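Local coordinates for venom allergen-like (VAL) 4 protein (Schistosoma mansoni, PDB 4P27) that binds lipids and, as a glycosylated SCP/TAPS (CAP) family protein lacking the prototypical CAP motifs, is probably secreted, at residues A49-Y58 against G126-V137. Sequence-based numbering, arbitrary orientation.
Sequences AKQQAKRCKY and GYEKCGKNYLIV
Cys56 and Cys130 are joined covalently, SG to SG at 2.0 Å with a chi3 of -87°, which pins the turn just past helix 43-54 to the hairpin near Cys130. Cys56, with positive phi, is the first residue to leave the helical path. Apolar contacts run along the helix from the disulfide toward Ala49. Ala53 CB lies 3.8 Å from Val137 CG2 and also rests on the backbone of Tyr127 and Leu135, while Ala49 CB meets Val137 CG1 at 3.9 Å. Gly126, without a side chain, brings its CA to 4.0 Å from Lys50 CA. This is the helix-on-sheet layering of the CAP alpha-beta-alpha sandwich: helix 43-54 covers one face of the hairpin made by strands 122-130 and 133-141, and helix 84-93 touches Ile136 and Tyr127 from the other. Leu135, its chi1 near 180° (-177°), sends the branch toward the chain after the helix, where CD2 presses on Lys57 O and Leu135 CD1 meets the edge of the Tyr58 ring, 3.7 Å from Tyr58 CD1. Gln52 crosses Val137 roughly at right angles, its NE2 hydrogen-bonded to Gln76 OE1. Among polar chains, Glu128 lays its carboxylate against Lys54 CG, yet Glu128 OE2 stays 6.1 Å from Lys54 NZ.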
ATOM      1  N   ALA A  49      -9.621  -8.949   2.527  1.00 28.97           N
ATOM      2  CA  ALA A  49      -8.305  -8.747   3.197  1.00 29.24           C
ATOM      3  C   ALA A  49      -8.396  -9.451   4.532  1.00 33.88           C
ATOM      4  O   ALA A  49      -7.461 -10.138   4.968  1.00 33.31           O
ATOM      5  CB  ALA A  49      -8.011  -7.269   3.412  1.00 21.47           C
ATOM      6  N   LYS A  50      -9.528  -9.247   5.190  1.00 36.92           N
ATOM      7  CA  LYS A  50      -9.767  -9.783   6.555  1.00 35.49           C
ATOM      8  C   LYS A  50      -9.908 -11.318   6.597  1.00 33.44           C
ATOM      9  O   LYS A  50      -9.309 -11.966   7.438  1.00 31.38           O
ATOM     10  CB  LYS A  50     -11.062  -9.159   7.118  1.00 41.20           C
ATOM     11  CG  LYS A  50     -11.153  -9.315   8.622  1.00 43.95           C
ATOM     12  CD  LYS A  50     -11.117  -7.948   9.289  1.00 72.13           C
ATOM     13  CE  LYS A  50     -12.489  -7.241   9.349  1.00 65.49           C
ATOM     14  NZ  LYS A  50     -13.285  -7.683  10.527  1.00 76.15           N
ATOM     15  N   GLN A  51     -10.677 -11.913   5.659  1.00 31.87           N
ATOM     16  CA  GLN A  51     -10.715 -13.364   5.546  1.00 36.65           C
ATOM     17  C   GLN A  51      -9.306 -13.928   5.370  1.00 39.23           C
ATOM     18  O   GLN A  51      -8.989 -14.952   5.963  1.00 34.40           O
ATOM     19  CB  GLN A  51     -11.607 -13.820   4.343  1.00 41.37           C
ATOM     20  CG  GLN A  51     -13.095 -13.457   4.557  1.00 56.66           C
ATOM     21  CD  GLN A  51     -13.888 -13.540   3.258  1.00 75.05           C
ATOM     22  OE1 GLN A  51     -14.337 -12.528   2.696  1.00 89.70           O
ATOM     23  NE2 GLN A  51     -14.034 -14.751   2.755  1.00 82.52           N
ATOM     24  N   GLN A  52      -8.475 -13.280   4.532  1.00 37.23           N
ATOM     25  CA  GLN A  52      -7.095 -13.717   4.331  1.00 32.30           C
ATOM     26  C   GLN A  52      -6.360 -13.540   5.673  1.00 34.08           C
ATOM     27  O   GLN A  52      -5.688 -14.454   6.122  1.00 31.81           O
ATOM     28  CB  GLN A  52      -6.380 -12.847   3.338  1.00 31.49           C
ATOM     29  CG  GLN A  52      -4.938 -13.284   3.074  1.00 33.52           C
ATOM     30  CD  GLN A  52      -4.377 -12.657   1.798  1.00 28.72           C
ATOM     31  OE1 GLN A  52      -5.134 -12.282   0.914  1.00 28.31           O
ATOM     32  NE2 GLN A  52      -3.046 -12.589   1.690  1.00 26.23           N
ATOM     33  N   ALA A  53      -6.447 -12.377   6.301  1.00 25.74           N
ATOM     34  CA  ALA A  53      -5.595 -12.188   7.458  1.00 25.86           C
ATOM     35  C   ALA A  53      -5.996 -13.170   8.622  1.00 30.81           C
ATOM     36  O   ALA A  53      -5.134 -13.545   9.438  1.00 30.42           O
ATOM     37  CB  ALA A  53      -5.696 -10.775   7.987  1.00 24.54           C
ATOM     38  N   LYS A  54      -7.285 -13.561   8.685  1.00 32.26           N
ATOM     39  CA  LYS A  54      -7.742 -14.493   9.755  1.00 40.69           C
ATOM     40  C   LYS A  54      -7.090 -15.878   9.659  1.00 42.18           C
ATOM     41  O   LYS A  54      -7.040 -16.556  10.666  1.00 35.79           O
ATOM     42  CB  LYS A  54      -9.278 -14.741   9.754  1.00 41.36           C
ATOM     43  CG  LYS A  54     -10.143 -13.609  10.273  1.00 50.62           C
ATOM     44  CD  LYS A  54     -11.613 -14.009  10.149  1.00 51.85           C
ATOM     45  CE  LYS A  54     -12.518 -12.797  10.258  1.00 67.15           C
ATOM     46  NZ  LYS A  54     -13.848 -13.142  10.831  1.00 72.35           N
ATOM     47  N   ARG A  55      -6.591 -16.303   8.475  1.00 35.08           N
ATOM     48  CA  ARG A  55      -5.807 -17.520   8.398  1.00 34.94           C
ATOM     49  C   ARG A  55      -4.500 -17.466   9.104  1.00 36.80           C
ATOM     50  O   ARG A  55      -3.868 -18.525   9.381  1.00 40.18           O
ATOM     51  CB  ARG A  55      -5.597 -17.993   6.935  1.00 39.44           C
ATOM     52  CG  ARG A  55      -6.889 -17.976   6.187  1.00 38.08           C
ATOM     53  CD  ARG A  55      -6.726 -18.609   4.793  1.00 45.68           C
ATOM     54  NE  ARG A  55      -7.886 -18.139   4.072  1.00 57.73           N
ATOM     55  CZ  ARG A  55      -7.854 -17.383   2.975  1.00 62.90           C
ATOM     56  NH1 ARG A  55      -6.691 -17.043   2.389  1.00 59.06           N
ATOM     57  NH2 ARG A  55      -9.006 -16.984   2.462  1.00 64.22           N
ATOM     58  N   CYS A  56      -4.064 -16.266   9.418  1.00 34.89           N
ATOM     59  CA  CYS A  56      -2.806 -16.070  10.128  1.00 31.78           C
ATOM     60  C   CYS A  56      -1.542 -16.612   9.400  1.00 39.03           C
ATOM     61  O   CYS A  56      -0.471 -16.830  10.064  1.00 42.67           O
ATOM     62  CB  CYS A  56      -2.914 -16.691  11.544  1.00 34.24           C
ATOM     63  SG  CYS A  56      -3.778 -15.551  12.640  1.00 37.49           S
ATOM     64  N   LYS A  57      -1.675 -16.839   8.090  1.00 31.48           N
ATOM     65  CA  LYS A  57      -0.569 -17.283   7.241  1.00 35.94           C
ATOM     66  C   LYS A  57      -0.000 -16.089   6.415  1.00 40.27           C
ATOM     67  O   LYS A  57      -0.715 -15.497   5.611  1.00 42.12           O
ATOM     68  CB  LYS A  57      -1.115 -18.302   6.268  1.00 35.50           C
ATOM     69  CG  LYS A  57      -1.561 -19.632   6.844  1.00 40.55           C
ATOM     70  CD  LYS A  57      -1.773 -20.490   5.613  1.00 41.75           C
ATOM     71  CE  LYS A  57      -3.036 -21.266   5.777  1.00 49.89           C
ATOM     72  NZ  LYS A  57      -3.038 -22.273   4.686  1.00 54.91           N
ATOM     73  N   TYR A  58       1.251 -15.739   6.608  1.00 40.70           N
ATOM     74  CA  TYR A  58       1.864 -14.660   5.865  1.00 45.42           C
ATOM     75  C   TYR A  58       2.060 -14.931   4.318  1.00 45.84           C
ATOM     76  O   TYR A  58       1.411 -14.312   3.476  1.00 49.24           O
ATOM     77  CB  TYR A  58       3.150 -14.332   6.554  1.00 38.79           C
ATOM     78  CG  TYR A  58       3.877 -13.155   6.011  1.00 39.95           C
ATOM     79  CD1 TYR A  58       3.439 -11.857   6.280  1.00 36.76           C
ATOM     80  CD2 TYR A  58       5.027 -13.331   5.215  1.00 44.25           C
ATOM     81  CE1 TYR A  58       4.118 -10.728   5.794  1.00 34.12           C
ATOM     82  CE2 TYR A  58       5.751 -12.213   4.725  1.00 45.38           C
ATOM     83  CZ  TYR A  58       5.280 -10.926   5.004  1.00 45.21           C
ATOM     84  OH  TYR A  58       5.993  -9.856   4.596  1.00 43.50           O
ATOM     85  N   GLY A 126      -7.408  -5.338   6.297  1.00 31.01           N
ATOM     86  CA  GLY A 126      -7.966  -6.300   7.217  1.00 29.76           C
ATOM     87  C   GLY A 126      -6.743  -6.788   7.976  1.00 36.35           C
ATOM     88  O   GLY A 126      -5.598  -6.893   7.409  1.00 30.64           O
ATOM     89  N   TYR A 127      -6.931  -7.067   9.262  1.00 27.49           N
ATOM     90  CA  TYR A 127      -5.804  -7.576  10.042  1.00 32.11           C
ATOM     91  C   TYR A 127      -6.249  -8.518  11.168  1.00 34.28           C
ATOM     92  O   TYR A 127      -7.395  -8.477  11.542  1.00 32.70           O
ATOM     93  CB  TYR A 127      -4.956  -6.469  10.563  1.00 23.81           C
ATOM     94  CG  TYR A 127      -5.640  -5.554  11.504  1.00 33.15           C
ATOM     95  CD1 TYR A 127      -5.657  -5.811  12.940  1.00 36.77           C
ATOM     96  CD2 TYR A 127      -6.301  -4.405  11.015  1.00 33.78           C
ATOM     97  CE1 TYR A 127      -6.307  -4.899  13.830  1.00 35.96           C
ATOM     98  CE2 TYR A 127      -6.960  -3.524  11.869  1.00 40.97           C
ATOM     99  CZ  TYR A 127      -6.983  -3.757  13.271  1.00 37.34           C
ATOM    100  OH  TYR A 127      -7.646  -2.781  14.001  1.00 37.64           O
ATOM    101  N   GLU A 128      -5.379  -9.385  11.668  1.00 33.30           N
ATOM    102  CA  GLU A 128      -5.840 -10.307  12.676  1.00 31.12           C
ATOM    103  C   GLU A 128      -4.697 -10.465  13.596  1.00 32.01           C
ATOM    104  O   GLU A 128      -3.524 -10.464  13.172  1.00 32.62           O
ATOM    105  CB  GLU A 128      -6.275 -11.650  12.039  1.00 36.27           C
ATOM    106  CG  GLU A 128      -6.548 -12.796  13.003  1.00 36.68           C
ATOM    107  CD  GLU A 128      -8.005 -12.767  13.457  1.00 39.88           C
ATOM    108  OE1 GLU A 128      -8.554 -11.667  13.467  1.00 43.92           O
ATOM    109  OE2 GLU A 128      -8.600 -13.824  13.796  1.00 52.83           O
ATOM    110  N   LYS A 129      -5.012 -10.645  14.870  1.00 31.64           N
ATOM    111  CA  LYS A 129      -3.916 -10.793  15.826  1.00 39.26           C
ATOM    112  C   LYS A 129      -3.553 -12.277  15.874  1.00 35.73           C
ATOM    113  O   LYS A 129      -4.417 -13.163  15.983  1.00 39.55           O
ATOM    114  CB  LYS A 129      -4.328 -10.267  17.202  1.00 48.02           C
ATOM    115  CG  LYS A 129      -3.195 -10.343  18.197  1.00 51.04           C
ATOM    116  CD  LYS A 129      -2.332  -9.123  18.158  1.00 45.68           C
ATOM    117  CE  LYS A 129      -1.392  -9.122  19.362  1.00 62.60           C
ATOM    118  NZ  LYS A 129      -2.144  -9.436  20.623  1.00 61.91           N
ATOM    119  N   CYS A 130      -2.300 -12.595  15.700  1.00 38.04           N
ATOM    120  CA  CYS A 130      -2.040 -14.019  15.437  1.00 38.73           C
ATOM    121  C   CYS A 130      -0.909 -14.366  16.410  1.00 40.51           C
ATOM    122  O   CYS A 130       0.218 -14.511  16.004  1.00 44.02           O
ATOM    123  CB  CYS A 130      -1.516 -14.266  14.014  1.00 39.23           C
ATOM    124  SG  CYS A 130      -2.667 -13.912  12.704  1.00 35.49           S
ATOM    125  N   GLY A 131      -1.191 -14.427  17.697  1.00 43.04           N
ATOM    126  CA  GLY A 131      -0.095 -14.512  18.652  1.00 37.08           C
ATOM    127  C   GLY A 131       0.407 -13.146  18.943  1.00 39.87           C
ATOM    128  O   GLY A 131      -0.392 -12.219  19.134  1.00 52.74           O
ATOM    129  N   LYS A 132       1.723 -13.039  19.001  1.00 37.61           N
ATOM    130  CA  LYS A 132       2.408 -11.864  19.390  1.00 41.44           C
ATOM    131  C   LYS A 132       2.099 -10.746  18.344  1.00 54.33           C
ATOM    132  O   LYS A 132       1.816  -9.605  18.718  1.00 53.22           O
ATOM    133  CB  LYS A 132       3.897 -12.201  19.415  1.00 44.37           C
ATOM    134  CG  LYS A 132       4.788 -11.033  19.820  1.00 56.16           C
ATOM    135  CD  LYS A 132       6.247 -11.471  20.021  1.00 66.40           C
ATOM    136  CE  LYS A 132       7.195 -10.918  18.948  1.00 72.32           C
ATOM    137  NZ  LYS A 132       6.733  -9.634  18.297  1.00 67.31           N
ATOM    138  N   ASN A 133       2.106 -11.103  17.045  1.00 38.08           N
ATOM    139  CA  ASN A 133       1.954 -10.147  15.923  1.00 36.30           C
ATOM    140  C   ASN A 133       0.580 -10.124  15.229  1.00 34.61           C
ATOM    141  O   ASN A 133      -0.254 -11.070  15.376  1.00 37.98           O
ATOM    142  CB  ASN A 133       3.077 -10.442  14.932  1.00 44.64           C
ATOM    143  CG  ASN A 133       4.440 -10.050  15.508  1.00 50.77           C
ATOM    144  OD1 ASN A 133       4.521  -9.432  16.559  1.00 56.10           O
ATOM    145  ND2 ASN A 133       5.483 -10.359  14.805  1.00 52.42           N
ATOM    146  N   TYR A 134       0.375  -9.054  14.443  1.00 35.33           N
ATOM    147  CA  TYR A 134      -0.742  -8.949  13.497  1.00 34.58           C
ATOM    148  C   TYR A 134      -0.187  -9.532  12.197  1.00 32.88           C
ATOM    149  O   TYR A 134       0.967  -9.326  11.883  1.00 33.05           O
ATOM    150  CB  TYR A 134      -1.048  -7.465  13.302  1.00 39.40           C
ATOM    151  CG  TYR A 134      -1.800  -6.851  14.467  1.00 41.40           C
ATOM    152  CD1 TYR A 134      -3.134  -7.196  14.699  1.00 41.59           C
ATOM    153  CD2 TYR A 134      -1.175  -5.963  15.340  1.00 34.13           C
ATOM    154  CE1 TYR A 134      -3.825  -6.640  15.754  1.00 39.89           C
ATOM    155  CE2 TYR A 134      -1.876  -5.378  16.380  1.00 36.37           C
ATOM    156  CZ  TYR A 134      -3.158  -5.738  16.600  1.00 41.08           C
ATOM    157  OH  TYR A 134      -3.863  -5.199  17.637  1.00 49.19           O
ATOM    158  N   LEU A 135      -1.026 -10.275  11.485  1.00 31.20           N
ATOM    159  CA  LEU A 135      -1.005 -10.359  10.038  1.00 30.72           C
ATOM    160  C   LEU A 135      -1.901  -9.207   9.495  1.00 31.53           C
ATOM    161  O   LEU A 135      -3.090  -9.179   9.757  1.00 30.31           O
ATOM    162  CB  LEU A 135      -1.536 -11.711   9.613  1.00 27.07           C
ATOM    163  CG  LEU A 135      -1.470 -11.909   8.065  1.00 30.30           C
ATOM    164  CD1 LEU A 135      -0.091 -11.604   7.474  1.00 29.15           C
ATOM    165  CD2 LEU A 135      -1.741 -13.350   7.812  1.00 31.55           C
ATOM    166  N   ILE A 136      -1.283  -8.215   8.852  1.00 31.95           N
ATOM    167  CA  ILE A 136      -2.009  -7.136   8.151  1.00 28.89           C
ATOM    168  C   ILE A 136      -1.981  -7.332   6.602  1.00 35.11           C
ATOM    169  O   ILE A 136      -0.895  -7.608   6.042  1.00 28.65           O
ATOM    170  CB  ILE A 136      -1.342  -5.832   8.480  1.00 27.76           C
ATOM    171  CG1 ILE A 136      -1.282  -5.688  10.015  1.00 24.47           C
ATOM    172  CG2 ILE A 136      -2.060  -4.662   7.779  1.00 25.76           C
ATOM    173  CD1 ILE A 136      -0.167  -4.763  10.442  1.00 24.42           C
ATOM    174  N   VAL A 137      -3.175  -7.302   5.971  1.00 26.18           N
ATOM    175  CA  VAL A 137      -3.371  -7.484   4.530  1.00 24.68           C
ATOM    176  C   VAL A 137      -4.019  -6.184   4.071  1.00 28.37           C
ATOM    177  O   VAL A 137      -5.055  -5.845   4.623  1.00 26.89           O
ATOM    178  CB  VAL A 137      -4.308  -8.642   4.230  1.00 22.73           C
ATOM    179  CG1 VAL A 137      -4.536  -8.850   2.710  1.00 24.13           C
ATOM    180  CG2 VAL A 137      -3.748  -9.929   4.888  1.00 23.33           C
TER